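Alanine racemase, biosynthetic (Pseudomonas aeruginosa PAO1, PDB 6A2F) belongs to the alanine racemase family of two-domain proteins, carrying covalently bound pyridoxal phosphate and pairing a TIM-barrel domain with a strand-rich C-terminal domain. Local coordinates at residues R43-V46 with T47-D51; A221-A225 with A226-L230. All coordinates share one frame; numbering follows the deposited sequence.

How the contacts relate
Both contacts are local, and they illustrate two ways in which a chain finishes a helical turn. Contact 1 covers the end of helix 42-48 in the barrel domain, whereas contact 2 is a single capped turn in the loop between strands 207-208 and 234-246. Their centres lie 24 Å apart and their nearest atoms about 12 Å apart, so they do not touch, yet each places a leucine on helix 10-22. Neither contains a residue lining a d-lysine pocket. Contact 1 comes near one indirectly: Val45 and Val46 pack on Val33, the residue before Lys34, which carries pyridoxal phosphate and belongs to that pocket.

Contact 1: residues R43-V46 with T47-D51; sequences REVV and TALHD
Val45 lies side by side with Leu49 one helical turn on, the two side chains pointing the same way and meeting where Val45 CG1 comes 4.0 Å from Leu49 CD1. The backbone beneath them keeps the same spacing, for Leu49 N donates to Val45 O over 3.0 Å, as Ala48 N does to Glu44 O. Thr47 adds a side-chain bond to this pattern. Its OG1 stands beside its own backbone N (chi1 -60°), and the hydroxyl therefore folds back to donate to Arg43 O at 2.7 Å, the oxygen that Thr47 N also reaches at 3.2 Å. The two donors approach from opposite faces of the carbonyl plane, so one helical oxygen is gripped twice and the exposed threonine satisfies its hydroxyl within its own helix. Beyond Ala48 the chain leaves helical geometry at Leu49, and the imidazole of His50 turns away to stack on His71. Near the start of the helix, Arg43 NH2 and Glu44 OE2 form a salt bridge of charges alone, the oxygen lying above one guanidinium face, offset toward its rim, with no N-H aimed at it. Helix 42-48 is the connection of a beta-alpha-beta unit of the barrel, joining parallel neighbours 28-32 and 55-58: Val46 and Leu49 rest on Phe56, Val45 and Leu49 on Ile13 of helix 10-22, and Arg43 and Thr47 on Leu70 of helix 61-70.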
loop_
_atom_site.group_PDB
_atom_site.type_symbol
_atom_site.label_atom_id
_atom_site.label_comp_id
_atom_site.label_asym_id
_atom_site.label_seq_id
_atom_site.Cartn_x
_atom_site.Cartn_y
_atom_site.Cartn_z
ATOM N N ARG A 43 8.325 -14.181 -7.841
ATOM C CA ARG A 43 8.713 -14.971 -9.006
ATOM C C ARG A 43 10.168 -14.701 -9.430
ATOM O O ARG A 43 10.952 -15.633 -9.613
ATOM C CB ARG A 43 7.715 -14.721 -10.144
ATOM C CG ARG A 43 7.978 -15.456 -11.449
ATOM C CD ARG A 43 6.757 -15.348 -12.359
ATOM N NE ARG A 43 7.082 -14.746 -13.655
ATOM C CZ ARG A 43 6.800 -13.485 -14.002
ATOM N NH1 ARG A 43 7.143 -13.039 -15.207
ATOM N NH2 ARG A 43 6.167 -12.668 -13.162
ATOM N N GLU A 44 10.528 -13.425 -9.543
ATOM C CA GLU A 44 11.878 -13.037 -9.964
ATOM C C GLU A 44 12.934 -13.221 -8.866
ATOM O O GLU A 44 14.064 -13.636 -9.148
ATOM C CB GLU A 44 11.893 -11.601 -10.498
ATOM C CG GLU A 44 11.185 -11.413 -11.837
ATOM C CD GLU A 44 9.679 -11.176 -11.717
ATOM O OE1 GLU A 44 9.142 -11.068 -10.583
ATOM O OE2 GLU A 44 9.020 -11.091 -12.780
ATOM N N VAL A 45 12.567 -12.925 -7.621
ATOM C CA VAL A 45 13.479 -13.098 -6.489
ATOM C C VAL A 45 13.835 -14.574 -6.243
ATOM O O VAL A 45 15.012 -14.910 -6.053
ATOM C CB VAL A 45 12.935 -12.422 -5.210
ATOM C CG1 VAL A 45 13.764 -12.803 -3.990
ATOM C CG2 VAL A 45 12.908 -10.908 -5.387
ATOM N N VAL A 46 12.824 -15.443 -6.262
ATOM C CA VAL A 46 13.024 -16.888 -6.114
ATOM C C VAL A 46 13.858 -17.455 -7.270
ATOM O O VAL A 46 14.722 -18.303 -7.055
ATOM C CB VAL A 46 11.682 -17.648 -5.974
ATOM C CG1 VAL A 46 11.883 -19.154 -6.043
ATOM C CG2 VAL A 46 10.996 -17.284 -4.666
ATOM N N THR A 47 13.613 -16.969 -8.487
ATOM C CA THR A 47 14.390 -17.369 -9.667
ATOM C C THR A 47 15.873 -16.993 -9.525
ATOM O O THR A 47 16.752 -17.784 -9.860
ATOM C CB THR A 47 13.788 -16.772 -10.960
ATOM O OG1 THR A 47 12.443 -17.238 -11.109
ATOM C CG2 THR A 47 14.597 -17.165 -12.199
ATOM N N ALA A 48 16.139 -15.792 -9.015
ATOM C CA ALA A 48 17.503 -15.348 -8.766
ATOM C C ALA A 48 18.179 -16.162 -7.653
ATOM O O ALA A 48 19.380 -16.436 -7.731
ATOM C CB ALA A 48 17.520 -13.865 -8.436
ATOM N N LEU A 49 17.405 -16.551 -6.634
ATOM C CA LEU A 49 17.905 -17.347 -5.502
ATOM C C LEU A 49 17.547 -18.839 -5.621
ATOM O O LEU A 49 17.543 -19.573 -4.623
ATOM C CB LEU A 49 17.383 -16.784 -4.170
ATOM C CG LEU A 49 17.768 -15.358 -3.743
ATOM C CD1 LEU A 49 16.908 -14.904 -2.572
ATOM C CD2 LEU A 49 19.253 -15.229 -3.410
ATOM N N HIS A 50 17.257 -19.278 -6.847
ATOM C CA HIS A 50 16.823 -20.652 -7.124
ATOM C C HIS A 50 17.829 -21.698 -6.634
ATOM O O HIS A 50 17.444 -22.701 -6.033
ATOM C CB HIS A 50 16.559 -20.825 -8.623
ATOM C CG HIS A 50 15.968 -22.150 -8.986
ATOM N ND1 HIS A 50 14.638 -22.307 -9.316
ATOM C CD2 HIS A 50 16.523 -23.380 -9.072
ATOM C CE1 HIS A 50 14.401 -23.578 -9.587
ATOM N NE2 HIS A 50 15.529 -24.250 -9.443
ATOM N N ASP A 51 19.112 -21.447 -6.885
ATOM C CA ASP A 51 20.183 -22.361 -6.493
ATOM C C ASP A 51 20.963 -21.857 -5.285
ATOM O O ASP A 51 21.470 -22.652 -4.501
ATOM C CB ASP A 51 21.129 -22.609 -7.670
ATOM C CG ASP A 51 20.392 -23.024 -8.934
ATOM O OD1 ASP A 51 19.586 -23.981 -8.869
ATOM O OD2 ASP A 51 20.610 -22.391 -9.995
#

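Contact 2: residues A221-A225 with A226-L230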
loop_
_atom_site.group_PDB
_atom_site.type_symbol
_atom_site.label_atom_id
_atom_site.label_comp_id
_atom_site.label_asym_id
_atom_site.label_seq_id
_atom_site.Cartn_x
_atom_site.Cartn_y
_atom_site.Cartn_z
ATOM N N ALA A 221 18.156 -0.406 14.317
ATOM C CA ALA A 221 17.737 0.944 14.682
ATOM C C ALA A 221 18.850 1.981 14.545
ATOM O O ALA A 221 18.592 3.115 14.130
ATOM C CB ALA A 221 17.167 0.958 16.097
ATOM N N ASP A 222 20.079 1.597 14.882
ATOM C CA ASP A 222 21.184 2.566 14.931
ATOM C C ASP A 222 22.381 2.308 13.987
ATOM O O ASP A 222 23.412 2.975 14.087
ATOM C CB ASP A 222 21.637 2.821 16.382
ATOM C CG ASP A 222 21.697 1.557 17.209
ATOM O OD1 ASP A 222 20.660 1.178 17.805
ATOM O OD2 ASP A 222 22.787 0.949 17.269
ATOM N N LEU A 223 22.233 1.359 13.070
ATOM C CA LEU A 223 23.171 1.211 11.954
ATOM C C LEU A 223 22.395 1.217 10.635
ATOM O O LEU A 223 21.266 0.726 10.574
ATOM C CB LEU A 223 24.017 -0.065 12.093
ATOM C CG LEU A 223 25.190 -0.081 13.089
ATOM C CD1 LEU A 223 25.680 -1.502 13.331
ATOM C CD2 LEU A 223 26.348 0.797 12.634
ATOM N N SER A 224 22.993 1.789 9.592
ATOM C CA SER A 224 22.339 1.884 8.283
ATOM C C SER A 224 22.751 0.732 7.368
ATOM O O SER A 224 23.767 0.070 7.605
ATOM C CB SER A 224 22.649 3.227 7.613
ATOM O OG SER A 224 23.918 3.205 6.978
ATOM N N ALA A 225 21.962 0.516 6.317
ATOM C CA ALA A 225 22.226 -0.530 5.325
ATOM C C ALA A 225 23.593 -0.386 4.653
ATOM O O ALA A 225 24.267 -1.386 4.392
ATOM C CB ALA A 225 21.119 -0.560 4.282
ATOM N N ALA A 226 23.990 0.857 4.380
ATOM C CA ALA A 226 25.303 1.151 3.804
ATOM C C ALA A 226 26.444 0.763 4.754
ATOM O O ALA A 226 27.435 0.159 4.321
ATOM C CB ALA A 226 25.401 2.620 3.411
ATOM N N GLU A 227 26.288 1.099 6.038
ATOM C CA GLU A 227 27.272 0.755 7.077
ATOM C C GLU A 227 27.377 -0.755 7.285
ATOM O O GLU A 227 28.408 -1.257 7.736
ATOM C CB GLU A 227 26.935 1.433 8.415
ATOM C CG GLU A 227 27.027 2.953 8.412
ATOM C CD GLU A 227 26.521 3.581 9.702
ATOM O OE1 GLU A 227 27.190 4.514 10.207
ATOM O OE2 GLU A 227 25.461 3.150 10.213
ATOM N N LEU A 228 26.300 -1.469 6.958
ATOM C CA LEU A 228 26.250 -2.928 7.095
ATOM C C LEU A 228 26.668 -3.656 5.813
ATOM O O LEU A 228 26.724 -4.887 5.781
ATOM C CB LEU A 228 24.852 -3.372 7.543
ATOM C CG LEU A 228 24.430 -2.953 8.957
ATOM C CD1 LEU A 228 22.914 -2.886 9.070
ATOM C CD2 LEU A 228 25.017 -3.889 10.006
ATOM N N GLY A 229 26.967 -2.891 4.767
ATOM C CA GLY A 229 27.403 -3.456 3.490
ATOM C C GLY A 229 26.291 -4.067 2.651
ATOM O O GLY A 229 26.559 -4.898 1.782
ATOM N N LEU A 230 25.050 -3.653 2.903
ATOM C CA LEU A 230 23.889 -4.165 2.179
ATOM C C LEU A 230 23.557 -3.301 0.963
ATOM O O LEU A 230 23.381 -2.084 1.088
ATOM C CB LEU A 230 22.664 -4.220 3.094
ATOM C CG LEU A 230 22.748 -4.855 4.480
ATOM C CD1 LEU A 230 21.498 -4.484 5.263
ATOM C CD2 LEU A 230 22.917 -6.364 4.401
#
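With Ser224 OG lodged between its own backbone N and carbonyl carbon (chi1 81°), and Glu227 CG set beside the glutamate N at the root of a chain that runs out extended, the two side chains reach across to each other's backbone. Glu227 OE2 accepts from Ser224 N at 2.9 Å, through the anti lone pair of the carboxylate and along a nearly straight N-H line (166°). In return Glu227 N donates to Ser224 OG, a longer, weak bond of 3.3 Å, while the serine oxygen also lies 3.4 Å from Glu227 CG. This reciprocal pair is a capping box, with Ser224 as N-cap of a turn in which residues 225-227 have helical backbone angles, although no regular helix follows; Ala226 to Gly229 form a type I beta turn. The other end closes at once. Gly229 takes a positive phi (76°), Leu230 N reaches back to Ala225 O at 2.8 Å and Gly229 N to Ala226 O, the two nested bonds of a Schellman motif; the apolar contact that often accompanies it is made by Ala225 CB and Leu230 CD1, 4.1 Å apart. Leu228 N, in the middle, makes weak bonds to both Ser224 O and Ala225 O. On the flank, Leu223 crosses Leu228 at about a right angle, its CD1 4.1 Å from Leu228 CD2, and likewise crosses Glu227, where its CD2 lies 3.5 Å from Glu227 OE2. Leu228 also packs on Thr218, whose hydroxyl is hydrogen-bonded to Leu223 O, and on Leu220. Asp222 forms a salt bridge with Arg166 through OD2, while Leu230 passes from the turn to Met213 and to Asn16 and Leu19 of helix 10-22.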